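Local structure of teichoic acid biosynthesis protein F (Staphylococcus epidermidis, 3L7I) at residues V356-G361 against I386-N391; S366-Y371 against I507-N512; W421-R426 against Y439-H444. The protein takes part in teichoic acid biosynthesis, and its modelled region has two Rossmann-like domains arranged as in GT-B glycosyltransferases. All coordinates share one frame; numbering follows the deposited sequence.

Contact 1. Residues V356-G361 against I386-N391; sequences VFESFG and IWSFKN
With CG anti to its carbonyl carbon (chi1 -65°), F357 puts its phenyl ring beyond the rim of the W387 indole, and it is CB that settles over the indole itself. The second torsion of W387 turns the indole broadside to this carbon: CB of F357 lies 3.4 Å from the centroid of the six-membered ring, a CH-pi contact over the face. The phenyl and the five-membered ring are near parallel, with planes 20° apart, but they are slid so far that they barely overlap. Y365 and Y373 pack edge-to-face with the same indole. E358 reaches in a different direction. Its chain is extended, with CG anti to the backbone N (chi1 -167°), which brings OE1 to 2.8 Å from OG of S388. The hydroxyl donates from above the carboxylate plane, and R406 forms a salt bridge to that same oxygen, so OE1 is gripped twice in a buried setting where the arginine probably offsets its charge. Behind these side chains the backbones pair in parallel: F357 N donates to I386 O at 2.9 Å, and S388 N to F357 O at 3.1 Å. V356 and I386 occupy the other side of the sheet, with CG1 and CG2 respectively 4.0 Å apart, packed against helix 409-417. Past the last bridge a water takes over: it accepts from S359 N at 2.8 Å and lies 2.8 Å from S388 O, to which it can donate; it sits at the edge of the W387 ring. Helix 367-379 covers the face carrying F357 and W387 and connects the two strands, making this the first beta-alpha-beta crossover, in chain order, of the parallel sheet in the first of the two Rossmann-like domains of the modelled region.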
loop_
_atom_site.group_PDB
_atom_site.type_symbol
_atom_site.label_atom_id
_atom_site.label_comp_id
_atom_site.label_asym_id
_atom_site.label_seq_id
_atom_site.Cartn_x
_atom_site.Cartn_y
_atom_site.Cartn_z
ATOM N N VAL A 356 -36.202 2.646 10.815
ATOM C CA VAL A 356 -35.482 2.037 11.953
ATOM C C VAL A 356 -35.856 2.632 13.294
ATOM O O VAL A 356 -36.025 3.843 13.408
ATOM C CB VAL A 356 -33.939 2.174 11.873
ATOM C CG1 VAL A 356 -33.255 0.833 12.003
ATOM C CG2 VAL A 356 -33.492 2.931 10.630
ATOM N N PHE A 357 -35.927 1.779 14.313
ATOM C CA PHE A 357 -36.198 2.199 15.687
ATOM C C PHE A 357 -35.097 1.720 16.605
ATOM O O PHE A 357 -34.556 0.630 16.419
ATOM C CB PHE A 357 -37.522 1.620 16.176
ATOM C CG PHE A 357 -38.700 2.130 15.429
ATOM C CD1 PHE A 357 -39.603 2.980 16.031
ATOM C CD2 PHE A 357 -38.889 1.788 14.108
ATOM C CE1 PHE A 357 -40.691 3.467 15.326
ATOM C CE2 PHE A 357 -39.968 2.269 13.400
ATOM C CZ PHE A 357 -40.875 3.108 14.010
ATOM N N GLU A 358 -34.766 2.525 17.605
ATOM C CA GLU A 358 -33.832 2.079 18.610
ATOM C C GLU A 358 -34.084 2.904 19.834
ATOM O O GLU A 358 -34.162 4.116 19.760
ATOM C CB GLU A 358 -32.421 2.292 18.108
ATOM C CG GLU A 358 -31.325 1.620 18.889
ATOM C CD GLU A 358 -29.943 2.109 18.424
ATOM O OE1 GLU A 358 -29.011 1.277 18.204
ATOM O OE2 GLU A 358 -29.799 3.354 18.251
ATOM N N SER A 359 -34.264 2.256 20.968
ATOM C CA SER A 359 -34.310 3.015 22.206
ATOM C C SER A 359 -33.137 2.696 23.102
ATOM O O SER A 359 -32.637 1.574 23.129
ATOM C CB SER A 359 -35.616 2.843 22.960
ATOM O OG SER A 359 -35.834 1.502 23.301
ATOM N N PHE A 360 -32.693 3.734 23.804
ATOM C CA PHE A 360 -31.485 3.699 24.620
ATOM C C PHE A 360 -30.278 2.968 24.017
ATOM O O PHE A 360 -29.657 2.133 24.655
ATOM C CB PHE A 360 -31.851 3.210 25.996
ATOM C CG PHE A 360 -32.913 4.044 26.623
ATOM C CD1 PHE A 360 -32.660 5.382 26.919
ATOM C CD2 PHE A 360 -34.177 3.514 26.884
ATOM C CE1 PHE A 360 -33.625 6.171 27.496
ATOM C CE2 PHE A 360 -35.171 4.297 27.464
ATOM C CZ PHE A 360 -34.898 5.630 27.777
ATOM N N GLY A 361 -29.965 3.310 22.777
ATOM C CA GLY A 361 -28.816 2.736 22.118
ATOM C C GLY A 361 -28.939 1.231 22.030
ATOM O O GLY A 361 -27.938 0.508 22.073
ATOM N N ILE A 386 -37.845 -2.029 11.121
ATOM C CA ILE A 386 -36.624 -2.637 11.624
ATOM C C ILE A 386 -36.307 -2.115 13.024
ATOM O O ILE A 386 -36.355 -0.910 13.262
ATOM C CB ILE A 386 -35.461 -2.345 10.682
ATOM C CG1 ILE A 386 -35.781 -2.899 9.295
ATOM C CG2 ILE A 386 -34.194 -2.994 11.184
ATOM C CD1 ILE A 386 -34.912 -2.356 8.171
ATOM N N TRP A 387 -36.006 -3.017 13.959
ATOM C CA TRP A 387 -35.498 -2.627 15.289
ATOM C C TRP A 387 -34.019 -3.014 15.500
ATOM O O TRP A 387 -33.578 -4.108 15.138
ATOM C CB TRP A 387 -36.365 -3.216 16.403
ATOM C CG TRP A 387 -37.524 -2.328 16.791
ATOM C CD1 TRP A 387 -38.741 -2.218 16.158
ATOM C CD2 TRP A 387 -37.572 -1.431 17.897
ATOM N NE1 TRP A 387 -39.533 -1.299 16.804
ATOM C CE2 TRP A 387 -38.838 -0.799 17.870
ATOM C CE3 TRP A 387 -36.676 -1.106 18.912
ATOM C CZ2 TRP A 387 -39.214 0.146 18.811
ATOM C CZ3 TRP A 387 -37.055 -0.175 19.848
ATOM C CH2 TRP A 387 -38.313 0.443 19.792
ATOM N N SER A 388 -33.244 -2.114 16.093
ATOM C CA SER A 388 -31.833 -2.378 16.336
ATOM C C SER A 388 -31.612 -2.607 17.820
ATOM O O SER A 388 -32.101 -1.829 18.617
ATOM C CB SER A 388 -31.025 -1.190 15.841
ATOM O OG SER A 388 -29.911 -0.936 16.672
ATOM N N PHE A 389 -30.900 -3.674 18.189
ATOM C CA PHE A 389 -30.626 -4.035 19.600
ATOM C C PHE A 389 -29.161 -4.424 19.784
ATOM O O PHE A 389 -28.477 -4.705 18.808
ATOM C CB PHE A 389 -31.493 -5.229 20.053
ATOM C CG PHE A 389 -32.966 -4.995 19.910
ATOM C CD1 PHE A 389 -33.664 -4.293 20.870
ATOM C CD2 PHE A 389 -33.645 -5.454 18.801
ATOM C CE1 PHE A 389 -35.004 -4.059 20.740
ATOM C CE2 PHE A 389 -34.989 -5.216 18.665
ATOM C CZ PHE A 389 -35.672 -4.515 19.650
ATOM N N LYS A 390 -28.672 -4.461 21.021
ATOM C CA LYS A 390 -27.335 -4.980 21.252
ATOM C C LYS A 390 -27.410 -6.473 21.160
ATOM O O LYS A 390 -26.529 -7.115 20.614
ATOM C CB LYS A 390 -26.804 -4.594 22.622
ATOM C CG LYS A 390 -26.733 -3.119 22.851
ATOM C CD LYS A 390 -25.874 -2.830 24.063
ATOM C CE LYS A 390 -26.418 -1.641 24.873
ATOM N NZ LYS A 390 -26.084 -1.748 26.355
ATOM N N ASN A 391 -28.486 -7.024 21.699
ATOM C CA ASN A 391 -28.687 -8.467 21.726
ATOM C C ASN A 391 -30.099 -8.850 21.328
ATOM O O ASN A 391 -30.932 -9.096 22.179
ATOM C CB ASN A 391 -28.364 -9.005 23.116
ATOM C CG ASN A 391 -26.900 -8.814 23.480
ATOM O OD1 ASN A 391 -26.004 -9.336 22.796
ATOM N ND2 ASN A 391 -26.644 -8.063 24.557
HETATM O O HOH W 1 -33.600 -0.486 20.630
#

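Contact 2. Residues S366-Y371 against I507-N512; sequences SDSPKY and IGYPRN
S368 overlaps the ring of P510, its CB 3.8 Å from CD of the proline, while its hydroxyl turns to the backbone of the next residue. OG of S368 accepts the N-H of R511 at 3.0 Å, with 147° at the hydrogen, and is surrounded by the proline ring and by the arginine side chain. R511 starts with CG between its backbone N and carbonyl carbon (chi1 52°), then bends twice, so that the chain passes the serine hydroxyl with CB and CG and brings NE to D367. The salt bridge from NE to OD2 of D367 measures 3.0 Å, but its hydrogen bond is bent at the hydrogen and so weak; the carboxylate and guanidinium planes lie 76° apart. The other carboxylate oxygen, OD1, accepts S368 N at 2.9 Å from above its plane, which steadies the aspartate. The segment 507-512 is the loop leaving 504-506, the last strand of the first Rossmann-like sheet, on the way to the second domain; the contact thus lies where the two halves of a GT-B fold face each other. Accordingly R511 has a stronger partner across that junction, D629, reached by NH2, and its carbonyl accepts from S610. Y371 works one turn further along the helix: its CB lies 4.1 Å from CB of P510, and CD1 of its ring comes to 3.8 Å from CA of R511, in an oblique approach. The phenol oxygen of Y371 bonds to D608, and A706 and S707 of helix 706-721 close over P510. CD2 of Y509 lies over one face of the R511 guanidinium, 4.1 Å above its plane and toward the rim.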
loop_
_atom_site.group_PDB
_atom_site.type_symbol
_atom_site.label_atom_id
_atom_site.label_comp_id
_atom_site.label_asym_id
_atom_site.label_seq_id
_atom_site.Cartn_x
_atom_site.Cartn_y
_atom_site.Cartn_z
ATOM N N SER A 366 -38.520 -0.352 24.033
ATOM C CA SER A 366 -39.146 0.467 25.067
ATOM C C SER A 366 -39.273 1.946 24.706
ATOM O O SER A 366 -38.965 2.372 23.585
ATOM C CB SER A 366 -38.361 0.360 26.383
ATOM O OG SER A 366 -37.110 1.056 26.319
ATOM N N ASP A 367 -39.734 2.715 25.690
ATOM C CA ASP A 367 -39.814 4.169 25.613
ATOM C C ASP A 367 -40.607 4.675 24.429
ATOM O O ASP A 367 -41.416 3.968 23.856
ATOM C CB ASP A 367 -38.430 4.828 25.637
ATOM C CG ASP A 367 -38.451 6.201 26.330
ATOM O OD1 ASP A 367 -38.309 7.242 25.624
ATOM O OD2 ASP A 367 -38.642 6.240 27.579
ATOM N N SER A 368 -40.355 5.922 24.077
ATOM C CA SER A 368 -41.116 6.603 23.058
ATOM C C SER A 368 -41.003 5.978 21.666
ATOM O O SER A 368 -41.966 6.002 20.904
ATOM C CB SER A 368 -40.725 8.076 23.026
ATOM O OG SER A 368 -41.509 8.803 23.940
ATOM N N PRO A 369 -39.826 5.438 21.311
ATOM C CA PRO A 369 -39.795 4.701 20.041
ATOM C C PRO A 369 -40.784 3.523 20.029
ATOM O O PRO A 369 -41.400 3.234 18.983
ATOM C CB PRO A 369 -38.359 4.189 19.974
ATOM C CG PRO A 369 -37.592 5.222 20.719
ATOM C CD PRO A 369 -38.481 5.632 21.867
ATOM N N LYS A 370 -40.928 2.857 21.177
ATOM C CA LYS A 370 -41.797 1.702 21.257
ATOM C C LYS A 370 -43.227 2.097 20.861
ATOM O O LYS A 370 -43.854 1.433 20.016
ATOM C CB LYS A 370 -41.736 1.056 22.649
ATOM C CG LYS A 370 -43.015 0.265 23.053
ATOM C CD LYS A 370 -42.779 -0.635 24.268
ATOM C CE LYS A 370 -44.073 -0.965 25.026
ATOM N NZ LYS A 370 -43.905 -2.135 25.966
ATOM N N TYR A 371 -43.721 3.193 21.444
ATOM C CA TYR A 371 -45.084 3.652 21.189
ATOM C C TYR A 371 -45.290 4.236 19.788
ATOM O O TYR A 371 -46.357 4.065 19.196
ATOM C CB TYR A 371 -45.540 4.626 22.276
ATOM C CG TYR A 371 -45.722 3.928 23.601
ATOM C CD1 TYR A 371 -44.641 3.711 24.444
ATOM C CD2 TYR A 371 -46.970 3.455 23.997
ATOM C CE1 TYR A 371 -44.797 3.056 25.644
ATOM C CE2 TYR A 371 -47.136 2.802 25.192
ATOM C CZ TYR A 371 -46.044 2.601 26.012
ATOM O OH TYR A 371 -46.203 1.947 27.209
ATOM N N ILE A 507 -45.011 18.438 21.546
ATOM C CA ILE A 507 -46.218 17.632 21.445
ATOM C C ILE A 507 -46.381 16.667 22.599
ATOM O O ILE A 507 -47.460 16.128 22.788
ATOM C CB ILE A 507 -46.247 16.837 20.138
ATOM C CG1 ILE A 507 -44.972 15.985 20.008
ATOM C CG2 ILE A 507 -46.427 17.771 18.946
ATOM C CD1 ILE A 507 -45.002 15.037 18.822
ATOM N N GLY A 508 -45.306 16.453 23.363
ATOM C CA GLY A 508 -45.330 15.562 24.513
ATOM C C GLY A 508 -44.739 14.223 24.138
ATOM O O GLY A 508 -44.561 13.923 22.963
ATOM N N TYR A 509 -44.421 13.411 25.136
ATOM C CA TYR A 509 -43.749 12.134 24.896
ATOM C C TYR A 509 -44.709 11.018 24.493
ATOM O O TYR A 509 -45.732 10.781 25.144
ATOM C CB TYR A 509 -42.931 11.724 26.117
ATOM C CG TYR A 509 -41.673 12.517 26.254
ATOM C CD1 TYR A 509 -40.786 12.590 25.196
ATOM C CD2 TYR A 509 -41.361 13.192 27.427
ATOM C CE1 TYR A 509 -39.626 13.310 25.281
ATOM C CE2 TYR A 509 -40.186 13.924 27.527
ATOM C CZ TYR A 509 -39.321 13.978 26.439
ATOM O OH TYR A 509 -38.139 14.690 26.462
ATOM N N PRO A 510 -44.388 10.337 23.392
ATOM C CA PRO A 510 -45.229 9.205 23.009
ATOM C C PRO A 510 -45.344 8.206 24.156
ATOM O O PRO A 510 -46.399 7.588 24.337
ATOM C CB PRO A 510 -44.459 8.607 21.827
ATOM C CG PRO A 510 -43.840 9.796 21.189
ATOM C CD PRO A 510 -43.418 10.687 22.345
ATOM N N ARG A 511 -44.263 8.066 24.926
ATOM C CA ARG A 511 -44.183 7.096 26.013
ATOM C C ARG A 511 -45.134 7.487 27.120
ATOM O O ARG A 511 -45.450 6.673 27.993
ATOM C CB ARG A 511 -42.779 7.090 26.592
ATOM C CG ARG A 511 -42.332 8.475 26.967
ATOM C CD ARG A 511 -41.728 8.534 28.335
ATOM N NE ARG A 511 -40.284 8.674 28.237
ATOM C CZ ARG A 511 -39.548 9.432 29.052
ATOM N NH1 ARG A 511 -38.225 9.503 28.876
ATOM N NH2 ARG A 511 -40.132 10.122 30.034
ATOM N N ASN A 512 -45.563 8.747 27.088
ATOM C CA ASN A 512 -46.461 9.291 28.097
ATOM C C ASN A 512 -47.931 9.121 27.719
ATOM O O ASN A 512 -48.808 9.271 28.569
ATOM C CB ASN A 512 -46.144 10.765 28.376
ATOM C CG ASN A 512 -44.915 10.957 29.275
ATOM O OD1 ASN A 512 -44.425 10.014 29.889
ATOM N ND2 ASN A 512 -44.416 12.199 29.346
#

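Contact 3. Residues W421-R426 against Y439-H444; sequences WVSNAR and YIQTWH
N424 and A425 offer their carbonyl oxygens to side chains of the 439-444 segment. ND1 of H444 donates to N424 O at 2.8 Å, almost straight at 172° and in the plane of the imidazole. NE2 of Q441 reaches A425 O at 3.3 Å, in the plane of its own amide but above the carbonyl plane of the acceptor. Q441 manages this by bending at chi2 (55°), and its OE1 is held at the same time by W443 N, which meets a lone pair at 2.8 Å. The strands leading to these groups run parallel: I440 N donates to W421 O at 2.7 Å, S423 N to I440 O at 3.2 Å, and T442 N to S423 O at 2.8 Å. At the W421-Y439 pair, CE3 of W421 lies over one face of Y439, offset toward the rim, with the ring planes 56° apart. A second shell sets these groups. E475 binds the phenol oxygen of Y439, and W479 meets its ring edge-to-face. W443 is flanked by F497, also edge-to-face, and by H444, whose CE1 stands 3.3 Å above the indole plane. OD1 of N424 accepts F360 N, from the loop after the adjacent strand 354-358. On the face of V422 and I440, helix 706-721 packs against both residues. The carbonyl ends of two central strands of the Rossmann-like sheet thus open into loops beside a bound sulfate, which lies about 6 Å from the H444 side chain. The donation from ND1 to a backbone carbonyl probably restrains the rotation of the imidazole, and the two-way grip on the Q441 amide is consistent with NE2 being the end that faces A425.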
loop_
_atom_site.group_PDB
_atom_site.type_symbol
_atom_site.label_atom_id
_atom_site.label_comp_id
_atom_site.label_asym_id
_atom_site.label_seq_id
_atom_site.Cartn_x
_atom_site.Cartn_y
_atom_site.Cartn_z
ATOM N N TRP A 421 -35.036 7.501 10.613
ATOM C CA TRP A 421 -34.505 7.053 11.913
ATOM C C TRP A 421 -35.355 7.559 13.097
ATOM O O TRP A 421 -35.613 8.764 13.249
ATOM C CB TRP A 421 -33.063 7.527 12.145
ATOM C CG TRP A 421 -32.072 7.187 11.117
ATOM C CD1 TRP A 421 -32.255 6.401 10.026
ATOM C CD2 TRP A 421 -30.714 7.611 11.087
ATOM N NE1 TRP A 421 -31.093 6.327 9.297
ATOM C CE2 TRP A 421 -30.131 7.061 9.934
ATOM C CE3 TRP A 421 -29.938 8.425 11.914
ATOM C CZ2 TRP A 421 -28.810 7.287 9.592
ATOM C CZ3 TRP A 421 -28.624 8.651 11.578
ATOM C CH2 TRP A 421 -28.070 8.081 10.429
ATOM N N VAL A 422 -35.778 6.629 13.942
ATOM C CA VAL A 422 -36.517 6.968 15.144
ATOM C C VAL A 422 -35.742 6.514 16.359
ATOM O O VAL A 422 -35.430 5.316 16.508
ATOM C CB VAL A 422 -37.834 6.264 15.158
ATOM C CG1 VAL A 422 -38.428 6.372 16.510
ATOM C CG2 VAL A 422 -38.740 6.888 14.120
ATOM N N SER A 423 -35.388 7.472 17.215
ATOM C CA SER A 423 -34.821 7.120 18.514
ATOM C C SER A 423 -34.876 8.191 19.616
ATOM O O SER A 423 -35.223 9.358 19.388
ATOM C CB SER A 423 -33.406 6.526 18.362
ATOM O OG SER A 423 -32.426 7.512 18.106
ATOM N N ASN A 424 -34.517 7.748 20.816
ATOM C CA ASN A 424 -34.652 8.527 22.025
ATOM C C ASN A 424 -33.294 8.726 22.700
ATOM O O ASN A 424 -33.219 9.041 23.897
ATOM C CB ASN A 424 -35.561 7.792 22.985
ATOM C CG ASN A 424 -34.933 6.519 23.478
ATOM O OD1 ASN A 424 -34.020 5.996 22.850
ATOM N ND2 ASN A 424 -35.398 6.021 24.614
ATOM N N ALA A 425 -32.213 8.544 21.949
ATOM C CA ALA A 425 -30.891 8.794 22.510
ATOM C C ALA A 425 -29.951 9.046 21.370
ATOM O O ALA A 425 -30.310 8.832 20.217
ATOM C CB ALA A 425 -30.429 7.630 23.335
ATOM N N ARG A 426 -28.753 9.514 21.683
ATOM C CA ARG A 426 -27.791 9.849 20.643
ATOM C C ARG A 426 -27.492 8.609 19.845
ATOM O O ARG A 426 -27.314 7.558 20.439
ATOM C CB ARG A 426 -26.506 10.377 21.264
ATOM C CG ARG A 426 -26.705 11.687 21.939
ATOM C CD ARG A 426 -25.546 11.973 22.817
ATOM N NE ARG A 426 -24.378 12.151 21.995
ATOM C CZ ARG A 426 -23.165 12.340 22.475
ATOM N NH1 ARG A 426 -23.000 12.367 23.785
ATOM N NH2 ARG A 426 -22.138 12.495 21.633
ATOM N N TYR A 439 -34.134 12.078 10.435
ATOM C CA TYR A 439 -33.773 11.577 11.759
ATOM C C TYR A 439 -34.672 12.229 12.823
ATOM O O TYR A 439 -34.547 13.435 13.116
ATOM C CB TYR A 439 -32.292 11.852 12.030
ATOM C CG TYR A 439 -31.718 11.318 13.340
ATOM C CD1 TYR A 439 -32.534 10.816 14.354
ATOM C CD2 TYR A 439 -30.338 11.379 13.581
ATOM C CE1 TYR A 439 -31.991 10.361 15.546
ATOM C CE2 TYR A 439 -29.785 10.921 14.779
ATOM C CZ TYR A 439 -30.614 10.411 15.752
ATOM O OH TYR A 439 -30.048 9.951 16.926
ATOM N N ILE A 440 -35.587 11.441 13.388
ATOM C CA ILE A 440 -36.491 11.944 14.420
ATOM C C ILE A 440 -35.970 11.618 15.817
ATOM O O ILE A 440 -35.796 10.454 16.159
ATOM C CB ILE A 440 -37.925 11.385 14.241
ATOM C CG1 ILE A 440 -38.512 11.857 12.915
ATOM C CG2 ILE A 440 -38.828 11.861 15.342
ATOM C CD1 ILE A 440 -39.938 11.432 12.727
ATOM N N GLN A 441 -35.705 12.657 16.604
ATOM C CA GLN A 441 -35.168 12.516 17.957
ATOM C C GLN A 441 -36.248 12.789 18.984
ATOM O O GLN A 441 -36.869 13.863 18.988
ATOM C CB GLN A 441 -34.021 13.502 18.187
ATOM C CG GLN A 441 -33.396 13.415 19.567
ATOM C CD GLN A 441 -32.905 12.006 19.923
ATOM O OE1 GLN A 441 -33.413 11.392 20.849
ATOM N NE2 GLN A 441 -31.918 11.499 19.190
ATOM N N THR A 442 -36.486 11.829 19.866
ATOM C CA THR A 442 -37.587 11.981 20.790
ATOM C C THR A 442 -37.029 12.487 22.079
ATOM O O THR A 442 -37.748 13.059 22.897
ATOM C CB THR A 442 -38.233 10.649 21.038
ATOM O OG1 THR A 442 -37.306 9.810 21.736
ATOM C CG2 THR A 442 -38.564 9.990 19.718
ATOM N N TRP A 443 -35.719 12.288 22.230
ATOM C CA TRP A 443 -35.022 12.365 23.526
ATOM C C TRP A 443 -35.802 11.585 24.594
ATOM O O TRP A 443 -36.740 10.863 24.270
ATOM C CB TRP A 443 -34.724 13.816 23.954
ATOM C CG TRP A 443 -33.629 13.913 24.984
ATOM C CD1 TRP A 443 -33.740 14.390 26.244
ATOM C CD2 TRP A 443 -32.267 13.492 24.831
ATOM N NE1 TRP A 443 -32.532 14.301 26.891
ATOM C CE2 TRP A 443 -31.614 13.749 26.048
ATOM C CE3 TRP A 443 -31.539 12.919 23.781
ATOM C CZ2 TRP A 443 -30.274 13.459 26.249
ATOM C CZ3 TRP A 443 -30.196 12.631 23.984
ATOM C CH2 TRP A 443 -29.580 12.908 25.208
ATOM N N HIS A 444 -35.428 11.706 25.852
ATOM C CA HIS A 444 -36.035 10.852 26.856
ATOM C C HIS A 444 -36.311 11.591 28.160
ATOM O O HIS A 444 -35.990 11.090 29.238
ATOM C CB HIS A 444 -35.109 9.670 27.141
ATOM C CG HIS A 444 -33.702 10.092 27.390
ATOM N ND1 HIS A 444 -32.713 9.966 26.447
ATOM C CD2 HIS A 444 -33.139 10.714 28.450
ATOM C CE1 HIS A 444 -31.580 10.454 26.928
ATOM N NE2 HIS A 444 -31.815 10.920 28.136
#

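From the N terminus, strand 354-358 leads through helix 367-379 to strand 384-389, where contact 1 closes the first crossover. Contact 2 opens on that helix, before contact 1 has closed, so the two cross. The chain then adds the strands of contact 3, which closes a short loop and is nested inside the long one ended by contact 2 at 507-512. Contacts 1 and 3 share one sheet, since 354-358 and 418-423 are neighbours joined by V356 O and V422 N. R511 NH1 probably bonds to H444 O, linking contacts 2 and 3. Together they tie the carbonyl ends of the first sheet to the passage into the second domain.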